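Local structure of probable leucine/isoleucine/valine-binding protein (Rhodopirellula baltica, 4KV7) at residues E305-I308 with V309-L313; I312-K315 with A316-I320; Y286-A289 with M290-Y293; P346-G350 with P351-Q355. The protein probably binds leucine, isoleucine, valine or a related small ligand outside the cytoplasm, as periplasmic binding proteins of the leucine-binding family do. The protein carries 1 engineered substitution. One frame throughout, in Å; residues are numbered along the deposited sequence.

Interaction 1: E305-I308 with V309-L313; sequences EGYI and VGRIL
Tyr307 sets CG anti to its backbone N (chi1 176°), while Arg311, one helical turn on, starts anti to its carbonyl carbon and then folds back at chi2 and chi3; the two side chains therefore run side by side. Arg311 CG rests over one face of the Tyr307 ring, 3.8 Å from its centroid and displaced toward the rim, a CH-pi contact. The bends bring the guanidinium beside the hydroxyl, and Arg311 NH1 donates to Tyr307 OH at 2.9 Å. That oxygen lies near the guanidinium plane, which stands 83° from the ring. Glu47 also hydrogen-bonds to the hydroxyl, and Arg311 NH1 has a salt bridge to Glu285, so a polar cluster fixes the end of both side chains. A phenylalanine in place of Tyr307 would probably leave Arg311 NH1 and Glu47 without the hydroxyl they share. Farther round the helix, Ile308 CG2 meets Ile312 CD1 at 3.8 Å. Beneath run regular i to i+4 backbone bonds, Arg311 N to Tyr307 O being 2.8 Å. Side chains of helix 301-319 here touch both helix 31-50 and helix 281-293, with Val309 and Ile312 touching Phe113 of strand 112-113.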
ATOM      1  N   GLU A 305      -6.288   4.415  -2.347  1.00  8.29           N
ATOM      2  CA  GLU A 305      -6.264   3.464  -1.240  1.00  8.47           C
ATOM      3  C   GLU A 305      -6.624   4.134   0.094  1.00  7.95           C
ATOM      4  O   GLU A 305      -7.392   3.580   0.879  1.00  8.77           O
ATOM      5  CB  GLU A 305      -4.913   2.747  -1.153  1.00  8.72           C
ATOM      6  CG  GLU A 305      -4.865   1.661  -0.092  1.00  9.27           C
ATOM      7  CD  GLU A 305      -3.594   0.832  -0.129  1.00  8.45           C
ATOM      8  OE1 GLU A 305      -2.786   0.985  -1.076  1.00  8.46           O
ATOM      9  OE2 GLU A 305      -3.389   0.024   0.807  1.00  8.89           O
ATOM     10  N   GLY A 306      -6.076   5.318   0.355  1.00  7.78           N
ATOM     11  CA  GLY A 306      -6.392   6.019   1.589  1.00  9.24           C
ATOM     12  C   GLY A 306      -7.873   6.348   1.688  1.00  8.01           C
ATOM     13  O   GLY A 306      -8.500   6.208   2.747  1.00  9.39           O
ATOM     14  N   TYR A 307      -8.451   6.773   0.572  1.00  8.36           N
ATOM     15  CA  TYR A 307      -9.874   7.063   0.505  1.00  9.49           C
ATOM     16  C   TYR A 307     -10.717   5.824   0.809  1.00  8.85           C
ATOM     17  O   TYR A 307     -11.696   5.895   1.550  1.00  9.67           O
ATOM     18  CB  TYR A 307     -10.225   7.667  -0.860  1.00  9.50           C
ATOM     19  CG  TYR A 307     -11.698   7.903  -1.046  1.00  9.45           C
ATOM     20  CD1 TYR A 307     -12.313   9.026  -0.507  1.00 10.70           C
ATOM     21  CD2 TYR A 307     -12.484   6.996  -1.750  1.00 10.47           C
ATOM     22  CE1 TYR A 307     -13.670   9.236  -0.665  1.00 10.44           C
ATOM     23  CE2 TYR A 307     -13.836   7.205  -1.919  1.00 10.47           C
ATOM     24  CZ  TYR A 307     -14.424   8.316  -1.369  1.00 10.51           C
ATOM     25  OH  TYR A 307     -15.777   8.481  -1.558  1.00 12.84           O
ATOM     26  N   ILE A 308     -10.345   4.687   0.232  1.00  9.12           N
ATOM     27  CA  ILE A 308     -11.029   3.419   0.493  1.00  9.47           C
ATOM     28  C   ILE A 308     -10.965   3.049   1.972  1.00  9.22           C
ATOM     29  O   ILE A 308     -11.981   2.678   2.570  1.00  9.59           O
ATOM     30  CB  ILE A 308     -10.442   2.295  -0.370  1.00  9.48           C
ATOM     31  CG1 ILE A 308     -10.870   2.508  -1.817  1.00  9.38           C
ATOM     32  CG2 ILE A 308     -10.876   0.917   0.144  1.00 10.50           C
ATOM     33  CD1 ILE A 308     -10.099   1.702  -2.842  1.00 10.74           C
ATOM     34  N   VAL A 309      -9.787   3.175   2.565  1.00  9.18           N
ATOM     35  CA  VAL A 309      -9.629   2.934   3.989  1.00 10.93           C
ATOM     36  C   VAL A 309     -10.556   3.847   4.806  1.00 10.04           C
ATOM     37  O   VAL A 309     -11.257   3.380   5.713  1.00 10.34           O
ATOM     38  CB  VAL A 309      -8.151   3.081   4.389  1.00 10.36           C
ATOM     39  CG1 VAL A 309      -7.992   3.074   5.896  1.00 11.87           C
ATOM     40  CG2 VAL A 309      -7.337   1.958   3.774  1.00 12.02           C
ATOM     41  N   GLY A 310     -10.570   5.140   4.487  1.00  9.56           N
ATOM     42  CA  GLY A 310     -11.452   6.073   5.163  1.00 10.56           C
ATOM     43  C   GLY A 310     -12.918   5.698   5.001  1.00 10.10           C
ATOM     44  O   GLY A 310     -13.691   5.752   5.968  1.00 11.10           O
ATOM     45  N   ARG A 311     -13.312   5.319   3.788  1.00 10.33           N
ATOM     46  CA  ARG A 311     -14.692   4.916   3.522  1.00 11.45           C
ATOM     47  C   ARG A 311     -15.101   3.701   4.347  1.00 10.67           C
ATOM     48  O   ARG A 311     -16.193   3.661   4.904  1.00 12.10           O
ATOM     49  CB  ARG A 311     -14.902   4.621   2.031  1.00 11.75           C
ATOM     50  CG  ARG A 311     -15.058   5.844   1.130  1.00 12.41           C
ATOM     51  CD  ARG A 311     -16.415   6.508   1.305  1.00 14.14           C
ATOM     52  NE  ARG A 311     -17.492   5.591   0.948  1.00 15.32           N
ATOM     53  CZ  ARG A 311     -17.944   5.408  -0.291  1.00 15.78           C
ATOM     54  NH1 ARG A 311     -17.432   6.099  -1.304  1.00 16.18           N
ATOM     55  NH2 ARG A 311     -18.927   4.545  -0.518  1.00 18.46           N
ATOM     56  N   ILE A 312     -14.227   2.702   4.423  1.00 11.07           N
ATOM     57  CA  ILE A 312     -14.535   1.505   5.199  1.00 11.05           C
ATOM     58  C   ILE A 312     -14.635   1.821   6.687  1.00 11.08           C
ATOM     59  O   ILE A 312     -15.553   1.358   7.368  1.00 12.05           O
ATOM     60  CB  ILE A 312     -13.507   0.387   4.951  1.00 11.02           C
ATOM     61  CG1 ILE A 312     -13.528  -0.030   3.478  1.00 11.07           C
ATOM     62  CG2 ILE A 312     -13.779  -0.809   5.858  1.00 11.69           C
ATOM     63  CD1 ILE A 312     -12.377  -0.924   3.079  1.00 12.18           C
ATOM     64  N   LEU A 313     -13.703   2.622   7.183  1.00 11.45           N
ATOM     65  CA  LEU A 313     -13.728   3.051   8.576  1.00 11.51           C
ATOM     66  C   LEU A 313     -15.033   3.764   8.918  1.00 11.31           C
ATOM     67  O   LEU A 313     -15.680   3.450   9.928  1.00 12.99           O
ATOM     68  CB  LEU A 313     -12.546   3.971   8.862  1.00 12.11           C
ATOM     69  CG  LEU A 313     -12.481   4.506  10.290  1.00 11.65           C
ATOM     70  CD1 LEU A 313     -12.292   3.375  11.290  1.00 15.68           C
ATOM     71  CD2 LEU A 313     -11.371   5.534  10.395  1.00 14.18           C
TER

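Interaction 2: I312-K315 with A316-I320; sequences ILVK and AVTSI
Leu313 and Val317, one turn apart, form the buried side of this helical segment, their nearest methyls, Leu313 CD1 and Val317 CG2, lying 4.3 Å from each other. Closer still is the fit to the backbone: Val317 CG2 sits 3.3 Å from Leu313 O, the same oxygen that accepts the Val317 N-H. Ala316, whose methyl lies against the carbonyls of Ile312 and Leu313, meets Leu333 of helix 326-335, while Leu313 and Val317 look onto Phe20 and Leu18 of strand 16-24. The buried side of the last turns of helix 301-319 thus meets both a strand and another helix, consistent with the alpha/beta lobes of periplasmic binding proteins. On the solvent side, packing gives way to hydroxyls that bond back to the main chain. Thr318 places OG1 beside its own backbone N (chi1 -61°), and from there the hydroxyl donates to Val314 O at 2.9 Å, coming from above the carbonyl plane, while Thr318 N bonds to the same oxygen. Val314 O is thus gripped twice by one residue. Ser319 OG instead reaches three residues back, donating to Ala316 O at 2.7 Å, and Ser319 N bonds to that oxygen too, at 3.1 Å. The regular pattern frays here: Ser319 N reaches Lys315 O only weakly, at 3.4 Å, and the Lys315 chain, extended until its bend at chi4, lies on the exposed face.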
ATOM      1  N   ILE A 312     -14.227   2.702   4.423  1.00 11.07           N
ATOM      2  CA  ILE A 312     -14.535   1.505   5.199  1.00 11.05           C
ATOM      3  C   ILE A 312     -14.635   1.821   6.687  1.00 11.08           C
ATOM      4  O   ILE A 312     -15.553   1.358   7.368  1.00 12.05           O
ATOM      5  CB  ILE A 312     -13.507   0.387   4.951  1.00 11.02           C
ATOM      6  CG1 ILE A 312     -13.528  -0.030   3.478  1.00 11.07           C
ATOM      7  CG2 ILE A 312     -13.779  -0.809   5.858  1.00 11.69           C
ATOM      8  CD1 ILE A 312     -12.377  -0.924   3.079  1.00 12.18           C
ATOM      9  N   LEU A 313     -13.703   2.622   7.183  1.00 11.45           N
ATOM     10  CA  LEU A 313     -13.728   3.051   8.576  1.00 11.51           C
ATOM     11  C   LEU A 313     -15.033   3.764   8.918  1.00 11.31           C
ATOM     12  O   LEU A 313     -15.680   3.450   9.928  1.00 12.99           O
ATOM     13  CB  LEU A 313     -12.546   3.971   8.862  1.00 12.11           C
ATOM     14  CG  LEU A 313     -12.481   4.506  10.290  1.00 11.65           C
ATOM     15  CD1 LEU A 313     -12.292   3.375  11.290  1.00 15.68           C
ATOM     16  CD2 LEU A 313     -11.371   5.534  10.395  1.00 14.18           C
ATOM     17  N   VAL A 314     -15.434   4.714   8.073  1.00 10.97           N
ATOM     18  CA  VAL A 314     -16.677   5.444   8.302  1.00 13.22           C
ATOM     19  C   VAL A 314     -17.885   4.512   8.274  1.00 11.30           C
ATOM     20  O   VAL A 314     -18.765   4.610   9.130  1.00 13.24           O
ATOM     21  CB  VAL A 314     -16.826   6.616   7.298  1.00 12.17           C
ATOM     22  CG1 VAL A 314     -18.239   7.182   7.320  1.00 15.88           C
ATOM     23  CG2 VAL A 314     -15.787   7.706   7.593  1.00 14.98           C
ATOM     24  N   LYS A 315     -17.924   3.602   7.306  1.00 12.83           N
ATOM     25  CA  LYS A 315     -18.987   2.605   7.252  1.00 13.84           C
ATOM     26  C   LYS A 315     -19.069   1.810   8.558  1.00 13.63           C
ATOM     27  O   LYS A 315     -20.153   1.629   9.120  1.00 14.12           O
ATOM     28  CB  LYS A 315     -18.776   1.670   6.057  1.00 14.25           C
ATOM     29  CG  LYS A 315     -19.873   0.623   5.866  1.00 16.22           C
ATOM     30  CD  LYS A 315     -19.652  -0.163   4.573  1.00 16.93           C
ATOM     31  CE  LYS A 315     -20.727  -1.208   4.329  1.00 21.37           C
ATOM     32  NZ  LYS A 315     -22.006  -0.577   3.884  1.00 24.97           N
ATOM     33  N   ALA A 316     -17.926   1.357   9.063  1.00 12.60           N
ATOM     34  CA  ALA A 316     -17.912   0.633  10.331  1.00 14.48           C
ATOM     35  C   ALA A 316     -18.405   1.510  11.482  1.00 13.77           C
ATOM     36  O   ALA A 316     -19.227   1.080  12.289  1.00 14.86           O
ATOM     37  CB  ALA A 316     -16.515   0.088  10.629  1.00 14.22           C
ATOM     38  N   VAL A 317     -17.909   2.738  11.565  1.00 13.26           N
ATOM     39  CA  VAL A 317     -18.316   3.625  12.652  1.00 15.19           C
ATOM     40  C   VAL A 317     -19.824   3.905  12.621  1.00 15.75           C
ATOM     41  O   VAL A 317     -20.479   3.919  13.666  1.00 16.12           O
ATOM     42  CB  VAL A 317     -17.499   4.935  12.654  1.00 14.87           C
ATOM     43  CG1 VAL A 317     -18.056   5.918  13.672  1.00 18.35           C
ATOM     44  CG2 VAL A 317     -16.032   4.634  12.946  1.00 16.73           C
ATOM     45  N   THR A 318     -20.381   4.073  11.422  1.00 15.06           N
ATOM     46  CA  THR A 318     -21.813   4.345  11.257  1.00 18.26           C
ATOM     47  C   THR A 318     -22.677   3.238  11.859  1.00 17.48           C
ATOM     48  O   THR A 318     -23.787   3.485  12.343  1.00 18.31           O
ATOM     49  CB  THR A 318     -22.179   4.513   9.758  1.00 19.50           C
ATOM     50  OG1 THR A 318     -21.461   5.624   9.211  1.00 24.68           O
ATOM     51  CG2 THR A 318     -23.668   4.755   9.571  1.00 24.82           C
ATOM     52  N   SER A 319     -22.156   2.016  11.843  1.00 16.83           N
ATOM     53  CA  SER A 319     -22.904   0.855  12.305  1.00 17.30           C
ATOM     54  C   SER A 319     -22.944   0.720  13.819  1.00 17.65           C
ATOM     55  O   SER A 319     -23.730  -0.059  14.350  1.00 20.26           O
ATOM     56  CB  SER A 319     -22.317  -0.427  11.713  1.00 19.46           C
ATOM     57  OG  SER A 319     -21.119  -0.799  12.371  1.00 17.73           O
ATOM     58  N   ILE A 320     -22.092   1.461  14.516  1.00 16.25           N
ATOM     59  CA  ILE A 320     -21.977   1.289  15.955  1.00 16.31           C
ATOM     60  C   ILE A 320     -23.193   1.843  16.668  1.00 19.14           C
ATOM     61  O   ILE A 320     -23.621   2.965  16.403  1.00 20.04           O
ATOM     62  CB  ILE A 320     -20.703   1.967  16.510  1.00 14.98           C
ATOM     63  CG1 ILE A 320     -19.455   1.276  15.963  1.00 15.97           C
ATOM     64  CG2 ILE A 320     -20.688   1.923  18.037  1.00 19.00           C
ATOM     65  CD1 ILE A 320     -18.156   1.973  16.313  1.00 15.86           C
TER

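Interaction 3: Y286-A289 with M290-Y293; sequences YRDA and MRDY
Tyr286 and Met290, the latter present as selenomethionine, meet at a slant, with Met290 CG placed over one face of the Tyr286 ring, 3.3 Å from CE1. The Met290 chain bends at chi2 and chi3, which carries its selenium 4.9 Å from the ring centroid and well off the normal, at 52°. This is an oblique Met-aromatic contact, in which the methylene lies over the ring and the heavier atom stands beyond its rim. The ring's hydroxyl is held from outside the two segments by Ser303 OG and Ser300 N, which limits its freedom to swing. Both residues lie on the inner side of the amphipathic helix 281-293, where Met290 touches Ala43 of helix 31-50 and Ser303 of helix 301-319. On the outer side, Asp288 and Arg291 lie alongside each other, three residues apart, in an intrahelical salt bridge. Arg291 comes end-on, NH1 and NH2 both converging on Asp288 OD1 at 3.0 and 3.1 Å. The carboxylate and guanidinium planes are 77° apart, so the two nitrogens approach differently: NH1 uses the anti lone pair of OD1, whereas NH2 meets it from above the carboxylate plane. Tyr293, closing the helix, directs its hydroxyl to His39.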
ATOM      1  N   TYR A 286     -14.492   8.751  -5.139  1.00 10.29           N
ATOM      2  CA  TYR A 286     -13.141   9.193  -4.820  1.00 10.37           C
ATOM      3  C   TYR A 286     -12.801  10.471  -5.571  1.00  9.30           C
ATOM      4  O   TYR A 286     -12.311  11.425  -4.981  1.00 10.06           O
ATOM      5  CB  TYR A 286     -12.144   8.086  -5.170  1.00 10.09           C
ATOM      6  CG  TYR A 286     -10.712   8.553  -5.345  1.00  9.75           C
ATOM      7  CD1 TYR A 286      -9.929   8.916  -4.254  1.00  9.16           C
ATOM      8  CD2 TYR A 286     -10.137   8.607  -6.611  1.00  9.57           C
ATOM      9  CE1 TYR A 286      -8.616   9.328  -4.426  1.00  9.70           C
ATOM     10  CE2 TYR A 286      -8.835   9.018  -6.795  1.00 10.45           C
ATOM     11  CZ  TYR A 286      -8.071   9.374  -5.705  1.00  9.27           C
ATOM     12  OH  TYR A 286      -6.773   9.777  -5.923  1.00 10.28           O
ATOM     13  N   ARG A 287     -13.065  10.506  -6.872  1.00 11.04           N
ATOM     14  CA  ARG A 287     -12.699  11.683  -7.655  1.00 10.76           C
ATOM     15  C   ARG A 287     -13.482  12.910  -7.203  1.00 10.74           C
ATOM     16  O   ARG A 287     -12.920  14.002  -7.121  1.00 11.46           O
ATOM     17  CB  ARG A 287     -12.874  11.448  -9.159  1.00 11.00           C
ATOM     18  CG  ARG A 287     -11.897  10.431  -9.732  1.00 10.87           C
ATOM     19  CD  ARG A 287     -11.708  10.600 -11.240  1.00 11.79           C
ATOM     20  NE  ARG A 287     -12.950  10.335 -11.964  1.00 12.11           N
ATOM     21  CZ  ARG A 287     -13.333   9.138 -12.391  1.00 13.32           C
ATOM     22  NH1 ARG A 287     -12.565   8.084 -12.185  1.00 13.62           N
ATOM     23  NH2 ARG A 287     -14.489   8.997 -13.024  1.00 14.78           N
ATOM     24  N   ASP A 288     -14.769  12.737  -6.895  1.00 11.24           N
ATOM     25  CA  ASP A 288     -15.572  13.854  -6.406  1.00 11.70           C
ATOM     26  C   ASP A 288     -15.042  14.348  -5.067  1.00 11.22           C
ATOM     27  O   ASP A 288     -14.951  15.557  -4.842  1.00 12.15           O
ATOM     28  CB  ASP A 288     -17.039  13.450  -6.226  1.00 13.90           C
ATOM     29  CG  ASP A 288     -17.774  13.230  -7.543  1.00 13.88           C
ATOM     30  OD1 ASP A 288     -17.332  13.733  -8.597  1.00 15.31           O
ATOM     31  OD2 ASP A 288     -18.839  12.565  -7.506  1.00 16.88           O
ATOM     32  N   ALA A 289     -14.703  13.417  -4.178  1.00 10.87           N
ATOM     33  CA  ALA A 289     -14.213  13.775  -2.851  1.00 11.84           C
ATOM     34  C   ALA A 289     -12.889  14.514  -2.952  1.00 10.49           C
ATOM     35  O   ALA A 289     -12.686  15.519  -2.270  1.00 11.55           O
ATOM     36  CB  ALA A 289     -14.077  12.546  -1.971  1.00 11.55           C
HETATM   37  N   MSE A 290     -11.994  14.028  -3.809  1.00 10.95           N
HETATM   38  CA  MSE A 290     -10.714  14.703  -4.029  1.00 10.58           C
HETATM   39  C   MSE A 290     -10.888  16.098  -4.610  1.00 12.05           C
HETATM   40  O   MSE A 290     -10.209  17.047  -4.195  1.00 12.25           O
HETATM   41  CB  MSE A 290      -9.822  13.872  -4.949  1.00 10.77           C
HETATM   42  CG  MSE A 290      -9.302  12.604  -4.308  1.00 11.40           C
HETATM   43 SE   MSE A 290      -7.910  12.910  -2.976  0.66 11.81          SE
HETATM   44  CE  MSE A 290      -6.466  13.338  -4.208  1.00 14.19           C
ATOM     45  N   ARG A 291     -11.793  16.226  -5.575  1.00 11.81           N
ATOM     46  CA  ARG A 291     -12.018  17.505  -6.226  1.00 12.26           C
ATOM     47  C   ARG A 291     -12.496  18.547  -5.214  1.00 12.53           C
ATOM     48  O   ARG A 291     -12.051  19.700  -5.235  1.00 13.56           O
ATOM     49  CB  ARG A 291     -13.030  17.359  -7.363  1.00 11.99           C
ATOM     50  CG  ARG A 291     -13.137  18.595  -8.246  1.00 14.07           C
ATOM     51  CD  ARG A 291     -14.115  18.392  -9.400  1.00 16.53           C
ATOM     52  NE  ARG A 291     -15.470  18.133  -8.918  1.00 18.99           N
ATOM     53  CZ  ARG A 291     -16.062  16.941  -8.942  1.00 17.37           C
ATOM     54  NH1 ARG A 291     -15.435  15.887  -9.448  1.00 17.44           N
ATOM     55  NH2 ARG A 291     -17.292  16.800  -8.470  1.00 21.17           N
ATOM     56  N   ASP A 292     -13.401  18.141  -4.325  1.00 13.62           N
ATOM     57  CA  ASP A 292     -13.935  19.052  -3.315  1.00 14.60           C
ATOM     58  C   ASP A 292     -12.928  19.312  -2.198  1.00 14.01           C
ATOM     59  O   ASP A 292     -12.899  20.401  -1.625  1.00 16.14           O
ATOM     60  CB  ASP A 292     -15.234  18.504  -2.718  1.00 15.43           C
ATOM     61  CG  ASP A 292     -16.427  18.662  -3.649  1.00 17.58           C
ATOM     62  OD1 ASP A 292     -16.289  19.304  -4.715  1.00 18.63           O
ATOM     63  OD2 ASP A 292     -17.511  18.148  -3.296  1.00 21.43           O
ATOM     64  N   TYR A 293     -12.113  18.312  -1.882  1.00 13.34           N
ATOM     65  CA  TYR A 293     -11.126  18.413  -0.805  1.00 13.54           C
ATOM     66  C   TYR A 293      -9.976  19.339  -1.199  1.00 13.80           C
ATOM     67  O   TYR A 293      -9.633  20.267  -0.459  1.00 15.10           O
ATOM     68  CB  TYR A 293     -10.636  17.005  -0.435  1.00 13.59           C
ATOM     69  CG  TYR A 293      -9.378  16.918   0.403  1.00 12.40           C
ATOM     70  CD1 TYR A 293      -9.386  17.254   1.754  1.00 13.96           C
ATOM     71  CD2 TYR A 293      -8.189  16.470  -0.151  1.00 14.01           C
ATOM     72  CE1 TYR A 293      -8.231  17.158   2.522  1.00 14.38           C
ATOM     73  CE2 TYR A 293      -7.032  16.369   0.608  1.00 14.24           C
ATOM     74  CZ  TYR A 293      -7.068  16.719   1.940  1.00 14.23           C
ATOM     75  OH  TYR A 293      -5.935  16.620   2.707  1.00 15.26           O
TER

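Interaction 4: P346-G350 with P351-Q355; sequences PLTLG and PNDHQ
Gly350 N donates to Asp353 O across a bond of 2.9 Å, and the return bond, Asp353 N to Gly350 O, measures 3.0 Å. His354 CD2 also comes close to Gly350 O, at 3.2 Å, with the oxygen at the edge of the imidazole ring. Together the two backbone bonds make Gly350 and Asp353 a hydrogen-bonded antiparallel pair, a single bridge that closes a type I beta turn following strand 347-349, with Pro351 and Asn352 at its corner. Asp353 then reaches back over the strand, its CG anti to the backbone N (chi1 -179°), which puts OD2 3.2 Å from Thr348 OG1. A water lies 3.1 Å from the same Thr348 OG1. OD1 of the Asp353 carboxylate takes a weak bond from Gln355 N at 3.5 Å. An alanine at Asp353 would probably leave Gln355 N without its weak carboxylate partner and take away the group beside Thr348 OG1. Near the turn, Leu349 CD2 packs 3.5 Å from Asp353 O, its side chain also touching Ile132 of strand 131-132, while His354 NE2 hydrogen-bonds to Glu334.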
ATOM      1  N   PRO A 346     -17.228  -7.830  -4.094  1.00 21.08           N
ATOM      2  CA  PRO A 346     -17.415  -7.678  -2.649  1.00 20.16           C
ATOM      3  C   PRO A 346     -16.129  -7.778  -1.841  1.00 17.84           C
ATOM      4  O   PRO A 346     -15.168  -8.448  -2.219  1.00 19.75           O
ATOM      5  CB  PRO A 346     -18.351  -8.841  -2.295  1.00 21.91           C
ATOM      6  CG  PRO A 346     -18.087  -9.856  -3.343  1.00 30.60           C
ATOM      7  CD  PRO A 346     -17.835  -9.075  -4.595  1.00 22.30           C
ATOM      8  N   LEU A 347     -16.132  -7.070  -0.722  1.00 14.50           N
ATOM      9  CA  LEU A 347     -15.090  -7.169   0.289  1.00 13.26           C
ATOM     10  C   LEU A 347     -15.619  -8.044   1.413  1.00 13.50           C
ATOM     11  O   LEU A 347     -16.828  -8.156   1.592  1.00 14.30           O
ATOM     12  CB  LEU A 347     -14.750  -5.779   0.824  1.00 12.94           C
ATOM     13  CG  LEU A 347     -14.243  -4.789  -0.222  1.00 12.82           C
ATOM     14  CD1 LEU A 347     -13.934  -3.466   0.444  1.00 16.09           C
ATOM     15  CD2 LEU A 347     -13.006  -5.330  -0.900  1.00 14.56           C
ATOM     16  N   THR A 348     -14.724  -8.669   2.170  1.00 12.83           N
ATOM     17  CA  THR A 348     -15.133  -9.535   3.267  1.00 12.73           C
ATOM     18  C   THR A 348     -14.244  -9.319   4.481  1.00 12.03           C
ATOM     19  O   THR A 348     -13.009  -9.414   4.388  1.00 12.81           O
ATOM     20  CB  THR A 348     -15.061 -11.020   2.867  1.00 14.13           C
ATOM     21  OG1 THR A 348     -13.773 -11.301   2.304  1.00 19.75           O
ATOM     22  CG2 THR A 348     -16.127 -11.353   1.847  1.00 15.01           C
ATOM     23  N   LEU A 349     -14.873  -9.030   5.617  1.00 12.88           N
ATOM     24  CA  LEU A 349     -14.164  -8.950   6.886  1.00 14.06           C
ATOM     25  C   LEU A 349     -14.972  -9.694   7.930  1.00 15.44           C
ATOM     26  O   LEU A 349     -16.194  -9.783   7.823  1.00 17.84           O
ATOM     27  CB  LEU A 349     -13.978  -7.493   7.314  1.00 14.88           C
ATOM     28  CG  LEU A 349     -12.922  -6.704   6.533  1.00 13.26           C
ATOM     29  CD1 LEU A 349     -12.952  -5.232   6.920  1.00 15.82           C
ATOM     30  CD2 LEU A 349     -11.519  -7.284   6.755  1.00 14.30           C
ATOM     31  N   GLY A 350     -14.302 -10.236   8.935  1.00 15.07           N
ATOM     32  CA  GLY A 350     -14.983 -10.935  10.007  1.00 16.24           C
ATOM     33  C   GLY A 350     -14.017 -11.269  11.123  1.00 17.81           C
ATOM     34  O   GLY A 350     -12.833 -10.961  11.016  1.00 16.86           O
ATOM     35  N   PRO A 351     -14.515 -11.904  12.193  1.00 19.05           N
ATOM     36  CA  PRO A 351     -13.692 -12.309  13.340  1.00 23.62           C
ATOM     37  C   PRO A 351     -12.455 -13.112  12.931  1.00 22.90           C
ATOM     38  O   PRO A 351     -11.409 -12.995  13.574  1.00 26.08           O
ATOM     39  CB  PRO A 351     -14.645 -13.195  14.146  1.00 24.18           C
ATOM     40  CG  PRO A 351     -15.994 -12.655  13.837  1.00 27.07           C
ATOM     41  CD  PRO A 351     -15.941 -12.213  12.398  1.00 19.80           C
ATOM     42  N   ASN A 352     -12.582 -13.907  11.871  1.00 18.69           N
ATOM     43  CA  ASN A 352     -11.493 -14.754  11.397  1.00 18.02           C
ATOM     44  C   ASN A 352     -11.033 -14.397   9.989  1.00 19.90           C
ATOM     45  O   ASN A 352     -10.407 -15.209   9.300  1.00 18.65           O
ATOM     46  CB  ASN A 352     -11.928 -16.220  11.410  1.00 20.67           C
ATOM     47  CG  ASN A 352     -12.602 -16.613  12.705  1.00 26.49           C
ATOM     48  OD1 ASN A 352     -11.975 -16.624  13.760  1.00 31.29           O
ATOM     49  ND2 ASN A 352     -13.888 -16.945  12.633  1.00 28.25           N
ATOM     50  N   ASP A 353     -11.344 -13.183   9.560  1.00 15.21           N
ATOM     51  CA  ASP A 353     -11.010 -12.752   8.215  1.00 14.14           C
ATOM     52  C   ASP A 353     -10.619 -11.286   8.279  1.00 13.44           C
ATOM     53  O   ASP A 353     -11.477 -10.394   8.285  1.00 14.23           O
ATOM     54  CB  ASP A 353     -12.204 -12.956   7.278  1.00 18.32           C
ATOM     55  CG  ASP A 353     -11.902 -12.551   5.847  1.00 18.50           C
ATOM     56  OD1 ASP A 353     -10.762 -12.129   5.560  1.00 21.45           O
ATOM     57  OD2 ASP A 353     -12.812 -12.651   5.002  1.00 25.16           O
ATOM     58  N   HIS A 354      -9.315 -11.046   8.327  1.00 12.84           N
ATOM     59  CA  HIS A 354      -8.815  -9.696   8.540  1.00 12.42           C
ATOM     60  C   HIS A 354      -8.168  -9.060   7.317  1.00 11.92           C
ATOM     61  O   HIS A 354      -7.397  -8.107   7.444  1.00 12.54           O
ATOM     62  CB  HIS A 354      -7.865  -9.662   9.737  1.00 13.90           C
ATOM     63  CG  HIS A 354      -8.568  -9.667  11.055  1.00 15.60           C
ATOM     64  ND1 HIS A 354      -7.892  -9.610  12.254  1.00 17.30           N
ATOM     65  CD2 HIS A 354      -9.885  -9.701  11.366  1.00 18.04           C
ATOM     66  CE1 HIS A 354      -8.762  -9.625  13.248  1.00 19.59           C
ATOM     67  NE2 HIS A 354      -9.979  -9.676  12.737  1.00 20.37           N
ATOM     68  N   GLN A 355      -8.494  -9.555   6.133  1.00 10.96           N
ATOM     69  CA  GLN A 355      -8.053  -8.912   4.901  1.00 10.46           C
ATOM     70  C   GLN A 355      -9.246  -8.795   3.967  1.00 10.11           C
ATOM     71  O   GLN A 355      -9.815  -9.802   3.538  1.00 12.50           O
ATOM     72  CB  GLN A 355      -6.904  -9.671   4.239  1.00 10.64           C
ATOM     73  CG  GLN A 355      -6.349  -8.950   3.016  1.00 11.38           C
ATOM     74  CD  GLN A 355      -5.271  -9.745   2.333  1.00 10.39           C
ATOM     75  OE1 GLN A 355      -4.217 -10.017   2.925  1.00 11.16           O
ATOM     76  NE2 GLN A 355      -5.521 -10.145   1.098  1.00 10.56           N
TER
HETATM   77  O   HOH W   1     -10.945 -12.354   1.504  1.00 33.53           O

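How the interactions relate
Interactions 1 and 2 are consecutive lengths of helix 301-319 and share Ile312 and Leu313. Both are largely buried, but their chemistry differs: in interaction 1 a tyrosine-arginine pair joins a polar cluster, whereas interaction 2, at the helix end, also has an exposed side, where hydroxyls bond to carbonyls. Interaction 3, partly buried, belongs to the preceding helix, 281-293, and touches interaction 1 where Tyr307 packs on Ala289 and Tyr286; its salt bridge lies on the outer side. Interaction 4, a surface turn, relies on backbone pairing instead of helical spacing. It meets the helix through Ile312 and Leu347, but stays about 13 Å from interaction 3 at nearest atoms.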